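Local coordinates for argininosuccinate lyase (Chelativorans sp., PDB 6RXA), which acts as a C–N lyase of the aspartase/fumarase superfamily, known as EDDS lyase, and probably also cleaves argininosuccinate into fumarate and arginine, at residues E293-A298 / H340-V345; T368-M373 / E387-V392. The protein carries 2 engineered substitutions. All coordinates share one frame; numbering follows the deposited sequence.

The two contacts lie in separate parts of the chain, their centres 40 Å apart and their nearest atoms about 27 Å apart, and share no helix. Interaction 1 comes first along the sequence and closes before interaction 2 opens. It joins helix 290-301, which carries the fumarate-binding Arg294, to helix 329-348 near the centre of the chain. Interaction 2 pairs helix 367-378 with helix 382-399, within the argininosuccinate lyase C-terminal family region, its centre about 41 Å from the chain centre and away from the known binding residues. Remote as they are from one another, both parts of the chain meet the same neighbouring subunit of the tetramer, and segment 293-298 also reaches the other two.

Interaction 1: residues E293-A298 / H340-V345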
ATOM      1  N   GLU A 293     -16.470  -0.132  14.936  1.00 12.24           N
ATOM      2  CA  GLU A 293     -15.031   0.099  14.875  1.00 12.59           C
ATOM      3  C   GLU A 293     -14.278  -1.158  14.471  1.00 11.98           C
ATOM      4  O   GLU A 293     -13.319  -1.082  13.693  1.00 13.03           O
ATOM      5  CB  GLU A 293     -14.518   0.684  16.186  1.00 13.69           C
ATOM      6  CG  GLU A 293     -14.992   2.135  16.361  1.00 14.47           C
ATOM      7  CD  GLU A 293     -14.152   2.946  17.308  1.00 15.11           C
ATOM      8  OE1 GLU A 293     -14.232   4.200  17.222  1.00 15.17           O
ATOM      9  OE2 GLU A 293     -13.458   2.345  18.165  1.00 16.61           O
ATOM     10  N   ARG A 294     -14.682  -2.324  14.982  1.00 12.75           N
ATOM     11  CA  ARG A 294     -14.011  -3.549  14.555  1.00 11.87           C
ATOM     12  C   ARG A 294     -14.343  -3.899  13.108  1.00 12.47           C
ATOM     13  O   ARG A 294     -13.541  -4.553  12.434  1.00 14.32           O
ATOM     14  CB  ARG A 294     -14.350  -4.703  15.496  1.00 13.66           C
ATOM     15  CG  ARG A 294     -13.636  -4.583  16.832  1.00 17.03           C
ATOM     16  CD  ARG A 294     -14.097  -5.651  17.788  1.00 22.98           C
ATOM     17  NE  ARG A 294     -13.279  -5.703  18.997  1.00 34.09           N
ATOM     18  CZ  ARG A 294     -12.158  -6.410  19.115  1.00 47.71           C
ATOM     19  NH1 ARG A 294     -11.692  -7.121  18.096  1.00 57.02           N
ATOM     20  NH2 ARG A 294     -11.496  -6.398  20.263  1.00 47.21           N
ATOM     21  N   SER A 295     -15.511  -3.485  12.607  1.00 12.35           N
ATOM     22  CA  SER A 295     -15.796  -3.674  11.188  1.00 12.44           C
ATOM     23  C   SER A 295     -14.880  -2.805  10.330  1.00 12.58           C
ATOM     24  O   SER A 295     -14.327  -3.272   9.323  1.00 13.29           O
ATOM     25  CB  SER A 295     -17.278  -3.391  10.908  1.00 12.71           C
ATOM     26  OG  SER A 295     -18.111  -4.385  11.510  1.00 13.86           O
ATOM     27  N   ARG A 296     -14.703  -1.536  10.712  1.00 12.34           N
ATOM     28  CA  ARG A 296     -13.759  -0.683  10.010  1.00 11.75           C
ATOM     29  C   ARG A 296     -12.346  -1.249  10.068  1.00 11.15           C
ATOM     30  O   ARG A 296     -11.617  -1.223   9.068  1.00 12.98           O
ATOM     31  CB  ARG A 296     -13.786   0.735  10.581  1.00 11.92           C
ATOM     32  CG  ARG A 296     -15.113   1.457  10.389  1.00 12.34           C
ATOM     33  CD  ARG A 296     -15.010   2.934  10.732  1.00 13.00           C
ATOM     34  NE  ARG A 296     -14.353   3.659   9.641  1.00 13.43           N
ATOM     35  CZ  ARG A 296     -13.744   4.832   9.752  1.00 14.06           C
ATOM     36  NH1 ARG A 296     -13.657   5.453  10.922  1.00 14.43           N
ATOM     37  NH2 ARG A 296     -13.204   5.383   8.677  1.00 14.77           N
ATOM     38  N   LYS A 297     -11.940  -1.780  11.230  1.00 11.48           N
ATOM     39  CA  LYS A 297     -10.615  -2.377  11.368  1.00 11.34           C
ATOM     40  C   LYS A 297     -10.380  -3.445  10.299  1.00 11.25           C
ATOM     41  O   LYS A 297      -9.306  -3.496   9.684  1.00 13.31           O
ATOM     42  CB  LYS A 297     -10.455  -2.952  12.774  1.00 12.24           C
ATOM     43  CG  LYS A 297      -9.081  -3.539  13.100  1.00 14.03           C
ATOM     44  CD  LYS A 297      -9.139  -4.198  14.478  1.00 17.85           C
ATOM     45  CE  LYS A 297      -7.840  -4.774  14.928  1.00 21.26           C
ATOM     46  NZ  LYS A 297      -8.105  -5.428  16.272  1.00 21.42           N
ATOM     47  N   ALA A 298     -11.377  -4.309  10.063  1.00 12.12           N
ATOM     48  CA  ALA A 298     -11.263  -5.321   9.016  1.00 11.40           C
ATOM     49  C   ALA A 298     -11.102  -4.690   7.640  1.00 11.50           C
ATOM     50  O   ALA A 298     -10.308  -5.169   6.822  1.00 12.75           O
ATOM     51  CB  ALA A 298     -12.501  -6.218   9.042  1.00 12.10           C
ATOM     52  N   HIS A 340     -21.273  -9.755   8.234  1.00 12.55           N
ATOM     53  CA  HIS A 340     -22.346 -10.223   9.096  1.00 12.68           C
ATOM     54  C   HIS A 340     -22.670  -9.207  10.180  1.00 12.74           C
ATOM     55  O   HIS A 340     -23.841  -8.915  10.444  1.00 12.85           O
ATOM     56  CB  HIS A 340     -21.941 -11.552   9.725  1.00 13.09           C
ATOM     57  CG  HIS A 340     -21.976 -12.705   8.776  1.00 14.49           C
ATOM     58  ND1 HIS A 340     -21.367 -13.911   9.056  1.00 15.15           N
ATOM     59  CD2 HIS A 340     -22.565 -12.853   7.566  1.00 14.81           C
ATOM     60  CE1 HIS A 340     -21.581 -14.751   8.058  1.00 15.09           C
ATOM     61  NE2 HIS A 340     -22.305 -14.133   7.141  1.00 14.72           N
ATOM     62  N   ALA A 341     -21.642  -8.628  10.806  1.00 12.91           N
ATOM     63  CA  ALA A 341     -21.885  -7.635  11.848  1.00 13.29           C
ATOM     64  C   ALA A 341     -22.671  -6.450  11.299  1.00 13.15           C
ATOM     65  O   ALA A 341     -23.633  -5.984  11.919  1.00 14.16           O
ATOM     66  CB  ALA A 341     -20.554  -7.171  12.449  1.00 14.02           C
ATOM     67  N   MET A 342     -22.271  -5.937  10.131  1.00 12.32           N
ATOM     68  CA  MET A 342     -22.952  -4.768   9.574  1.00 11.81           C
ATOM     69  C   MET A 342     -24.353  -5.118   9.075  1.00 12.70           C
ATOM     70  O   MET A 342     -25.252  -4.268   9.115  1.00 12.97           O
ATOM     71  CB  MET A 342     -22.086  -4.124   8.494  1.00 11.87           C
ATOM     72  CG  MET A 342     -20.846  -3.432   9.048  1.00 12.99           C
ATOM     73  SD  MET A 342     -21.239  -2.141  10.268  1.00 17.15           S
ATOM     74  CE  MET A 342     -22.250  -1.053   9.257  1.00 17.24           C
ATOM     75  N   THR A 343     -24.565  -6.367   8.648  1.00 13.34           N
ATOM     76  CA  THR A 343     -25.912  -6.837   8.324  1.00 13.51           C
ATOM     77  C   THR A 343     -26.816  -6.710   9.542  1.00 13.46           C
ATOM     78  O   THR A 343     -27.924  -6.167   9.456  1.00 13.85           O
ATOM     79  CB  THR A 343     -25.846  -8.296   7.849  1.00 14.18           C
ATOM     80  OG1 THR A 343     -25.041  -8.386   6.661  1.00 13.99           O
ATOM     81  CG2 THR A 343     -27.242  -8.877   7.551  1.00 15.28           C
ATOM     82  N   GLY A 344     -26.334  -7.172  10.703  1.00 13.31           N
ATOM     83  CA  GLY A 344     -27.123  -7.073  11.920  1.00 13.59           C
ATOM     84  C   GLY A 344     -27.264  -5.649  12.430  1.00 13.42           C
ATOM     85  O   GLY A 344     -28.324  -5.264  12.926  1.00 13.97           O
ATOM     86  N   VAL A 345     -26.199  -4.848  12.316  1.00 13.27           N
ATOM     87  CA  VAL A 345     -26.284  -3.433  12.681  1.00 13.35           C
ATOM     88  C   VAL A 345     -27.410  -2.751  11.916  1.00 13.90           C
ATOM     89  O   VAL A 345     -28.215  -1.998  12.485  1.00 14.25           O
ATOM     90  CB  VAL A 345     -24.937  -2.729  12.434  1.00 13.42           C
ATOM     91  CG1 VAL A 345     -25.138  -1.212  12.429  1.00 13.81           C
ATOM     92  CG2 VAL A 345     -23.931  -3.121  13.484  1.00 13.52           C
TER
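Ser295 of helix 290-301 meets Ala341 and Met342 of helix 329-348 through a small, buried contact without a hydrogen bond between the two segments. Starting at the root of the serine side chain, CB of Ser295 lies 4.0 Å from CG of Met342. One bond further out, OG of Ser295 stands 3.8 Å from that same Met342 CG, and also 3.8 Å from CB of Ala341. The sulfur SD of Met342 is slightly more distant, 4.0 Å from Ser295 OG. Beside its own backbone N (chi1 -68°), the hydroxyl is placed to hydrogen-bond to Ser291 O, one turn earlier in the same helix, which satisfies its polarity while its flank rests on hydrocarbon. In Met342 the bend at chi2 turns the sulfur away from a straight run across the interface, and the bend at chi3 then sets CE. Leu252 of helix 236-262 and Leu25 of helix 20-31 help enclose the serine. The neighbouring Arg294 makes a cation-pi contact with Tyr26, and both are fumarate-binding residues. Helix packing through a serine and an alanine, with a methionine alongside, belongs here to the largely helical aspartase/fumarase fold; helix 290-301 begins just after the succinate-binding Ser280, Ser281, Lys286 and Asn288.

Interaction 2: residues T368-M373 / E387-V392; sequences TDLTDM and EIVAHV
Val389 of helix 382-399 points its forked side chain at Thr371 and Leu370 of helix 367-378, and these three buried residues carry the contact. The tight part is at the threonine. Thr371 OG1 sits 3.4 Å from Val389 CB and equally 3.4 Å from Val389 CG2, while Val389 CG1 comes to 3.6 Å of the same Thr371 OG1, so the oxygen faces the branch point and both methyls. None of these is a hydrogen bond; the polar need of the hydroxyl is met within its own helix by Met367 O. The valine also reaches the backbone, its CG2 lying 3.9 Å from Thr371 CA. With chi1 at 176°, Val389 CG1 is swung trans to the backbone N and carried towards Leu370, whose CD2 it meets at a more relaxed 4.2 Å. Shortening Val389 to an alanine would take away both methyls, and would probably open a gap beside the Thr371 hydroxyl and deprive Leu370 CD2 of one of its apolar neighbours. Packing slackens further at Val392, whose CG1 is 4.6 Å from Leu370 CD2. Facing away from helix 367-378, Glu387 is partly exposed and hydrogen-bonds through OE1 to Gly12 N of a neighbouring subunit. The two helices follow one another in the chain. Helix 427-434 adds to the packing by placing Ile430 and Ala433 against Leu370, and Ala414 of helix 408-419 touches Val392, so the pair is built into a cluster of helices in the argininosuccinate lyase C-terminal family region.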
ATOM      1  N   THR A 368     -31.725  25.303  -0.012  1.00 18.51           N
ATOM      2  CA  THR A 368     -31.719  25.155  -1.463  1.00 19.09           C
ATOM      3  C   THR A 368     -33.120  25.338  -2.019  1.00 20.78           C
ATOM      4  O   THR A 368     -33.323  26.049  -3.007  1.00 19.67           O
ATOM      5  CB  THR A 368     -31.185  23.795  -1.897  1.00 18.71           C
ATOM      6  OG1 THR A 368     -29.826  23.638  -1.498  1.00 16.38           O
ATOM      7  CG2 THR A 368     -31.256  23.693  -3.428  1.00 20.23           C
ATOM      8  N   ASP A 369     -34.113  24.722  -1.377  1.00 21.44           N
ATOM      9  CA  ASP A 369     -35.477  24.878  -1.869  1.00 22.58           C
ATOM     10  C   ASP A 369     -35.942  26.325  -1.790  1.00 21.91           C
ATOM     11  O   ASP A 369     -36.673  26.796  -2.666  1.00 22.36           O
ATOM     12  CB  ASP A 369     -36.441  23.945  -1.152  1.00 22.82           C
ATOM     13  CG  ASP A 369     -36.501  22.590  -1.815  1.00 23.39           C
ATOM     14  OD1 ASP A 369     -35.545  22.273  -2.555  1.00 23.27           O
ATOM     15  OD2 ASP A 369     -37.498  21.857  -1.621  1.00 22.56           O
ATOM     16  N   LEU A 370     -35.535  27.060  -0.747  1.00 20.91           N
ATOM     17  CA  LEU A 370     -35.849  28.490  -0.703  1.00 22.35           C
ATOM     18  C   LEU A 370     -35.222  29.228  -1.888  1.00 23.13           C
ATOM     19  O   LEU A 370     -35.872  30.077  -2.520  1.00 23.06           O
ATOM     20  CB  LEU A 370     -35.409  29.081   0.638  1.00 23.28           C
ATOM     21  CG  LEU A 370     -35.815  30.524   0.949  1.00 26.09           C
ATOM     22  CD1 LEU A 370     -37.334  30.636   1.048  1.00 28.92           C
ATOM     23  CD2 LEU A 370     -35.161  31.019   2.230  1.00 25.85           C
ATOM     24  N   THR A 371     -33.972  28.889  -2.228  1.00 23.18           N
ATOM     25  CA  THR A 371     -33.286  29.513  -3.359  1.00 24.76           C
ATOM     26  C   THR A 371     -33.952  29.152  -4.685  1.00 25.33           C
ATOM     27  O   THR A 371     -34.162  30.019  -5.548  1.00 24.28           O
ATOM     28  CB  THR A 371     -31.825  29.044  -3.377  1.00 23.73           C
ATOM     29  OG1 THR A 371     -31.221  29.216  -2.084  1.00 22.53           O
ATOM     30  CG2 THR A 371     -31.017  29.819  -4.418  1.00 24.07           C
ATOM     31  N   ASP A 372     -34.247  27.861  -4.888  1.00 25.84           N
ATOM     32  CA  ASP A 372     -34.905  27.431  -6.116  1.00 25.23           C
ATOM     33  C   ASP A 372     -36.254  28.113  -6.273  1.00 26.91           C
ATOM     34  O   ASP A 372     -36.673  28.426  -7.399  1.00 26.27           O
ATOM     35  CB  ASP A 372     -35.128  25.917  -6.092  1.00 23.70           C
ATOM     36  CG  ASP A 372     -33.875  25.106  -6.410  1.00 25.54           C
ATOM     37  OD1 ASP A 372     -33.013  25.567  -7.182  1.00 26.40           O
ATOM     38  OD2 ASP A 372     -33.775  23.972  -5.904  1.00 25.99           O
ATOM     39  N   MET A 373     -36.944  28.354  -5.156  1.00 27.71           N
ATOM     40  CA  MET A 373     -38.240  29.021  -5.207  1.00 27.91           C
ATOM     41  C   MET A 373     -38.104  30.443  -5.731  1.00 25.89           C
ATOM     42  O   MET A 373     -38.924  30.896  -6.540  1.00 25.36           O
ATOM     43  CB  MET A 373     -38.884  28.999  -3.819  1.00 29.12           C
ATOM     44  CG  MET A 373     -40.288  29.589  -3.758  1.00 29.17           C
ATOM     45  SD  MET A 373     -40.266  31.372  -3.539  1.00 27.28           S
ATOM     46  CE  MET A 373     -39.975  31.475  -1.775  1.00 29.65           C
ATOM     47  N   GLU A 387     -27.023  34.176  -3.227  1.00 26.83           N
ATOM     48  CA  GLU A 387     -26.446  35.197  -2.357  1.00 32.05           C
ATOM     49  C   GLU A 387     -27.480  35.753  -1.384  1.00 28.53           C
ATOM     50  O   GLU A 387     -27.157  36.038  -0.222  1.00 25.16           O
ATOM     51  CB  GLU A 387     -25.850  36.325  -3.205  1.00 44.20           C
ATOM     52  CG  GLU A 387     -24.824  37.196  -2.481  1.00 57.73           C
ATOM     53  CD  GLU A 387     -23.573  36.429  -2.062  1.00 64.79           C
ATOM     54  OE1 GLU A 387     -23.109  36.634  -0.922  1.00 65.12           O
ATOM     55  OE2 GLU A 387     -23.053  35.627  -2.867  1.00 66.57           O
ATOM     56  N   ILE A 388     -28.720  35.936  -1.838  1.00 28.13           N
ATOM     57  CA  ILE A 388     -29.772  36.401  -0.938  1.00 27.97           C
ATOM     58  C   ILE A 388     -29.997  35.384   0.175  1.00 26.37           C
ATOM     59  O   ILE A 388     -30.072  35.731   1.362  1.00 24.23           O
ATOM     60  CB  ILE A 388     -31.077  36.653  -1.709  1.00 29.37           C
ATOM     61  CG1 ILE A 388     -30.936  37.830  -2.674  1.00 31.57           C
ATOM     62  CG2 ILE A 388     -32.210  36.920  -0.704  1.00 29.31           C
ATOM     63  CD1 ILE A 388     -32.111  37.963  -3.628  1.00 31.32           C
ATOM     64  N   VAL A 389     -30.134  34.111  -0.193  1.00 26.35           N
ATOM     65  CA  VAL A 389     -30.430  33.101   0.818  1.00 24.37           C
ATOM     66  C   VAL A 389     -29.248  32.882   1.760  1.00 23.69           C
ATOM     67  O   VAL A 389     -29.437  32.630   2.950  1.00 22.32           O
ATOM     68  CB  VAL A 389     -30.932  31.802   0.163  1.00 22.48           C
ATOM     69  CG1 VAL A 389     -31.131  30.719   1.224  1.00 22.33           C
ATOM     70  CG2 VAL A 389     -32.230  32.074  -0.611  1.00 22.41           C
ATOM     71  N   ALA A 390     -28.013  32.988   1.279  1.00 23.12           N
ATOM     72  CA  ALA A 390     -26.894  32.908   2.212  1.00 22.68           C
ATOM     73  C   ALA A 390     -27.002  33.997   3.276  1.00 23.52           C
ATOM     74  O   ALA A 390     -26.700  33.756   4.452  1.00 23.72           O
ATOM     75  CB  ALA A 390     -25.569  33.008   1.467  1.00 22.80           C
ATOM     76  N   HIS A 391     -27.431  35.203   2.876  1.00 25.15           N
ATOM     77  CA  HIS A 391     -27.609  36.288   3.836  1.00 28.98           C
ATOM     78  C   HIS A 391     -28.725  35.958   4.819  1.00 26.56           C
ATOM     79  O   HIS A 391     -28.620  36.256   6.014  1.00 25.81           O
ATOM     80  CB  HIS A 391     -27.906  37.593   3.090  1.00 37.47           C
ATOM     81  CG  HIS A 391     -27.881  38.819   3.955  1.00 47.61           C
ATOM     82  ND1 HIS A 391     -26.878  39.762   3.880  1.00 50.27           N
ATOM     83  CD2 HIS A 391     -28.744  39.266   4.902  1.00 50.84           C
ATOM     84  CE1 HIS A 391     -27.115  40.729   4.747  1.00 50.51           C
ATOM     85  NE2 HIS A 391     -28.241  40.452   5.381  1.00 51.21           N
ATOM     86  N   VAL A 392     -29.796  35.326   4.339  1.00 24.83           N
ATOM     87  CA  VAL A 392     -30.841  34.871   5.244  1.00 25.25           C
ATOM     88  C   VAL A 392     -30.244  33.974   6.318  1.00 25.59           C
ATOM     89  O   VAL A 392     -30.499  34.147   7.515  1.00 25.39           O
ATOM     90  CB  VAL A 392     -31.959  34.153   4.469  1.00 26.58           C
ATOM     91  CG1 VAL A 392     -32.903  33.471   5.450  1.00 28.08           C
ATOM     92  CG2 VAL A 392     -32.712  35.143   3.568  1.00 27.51           C
TER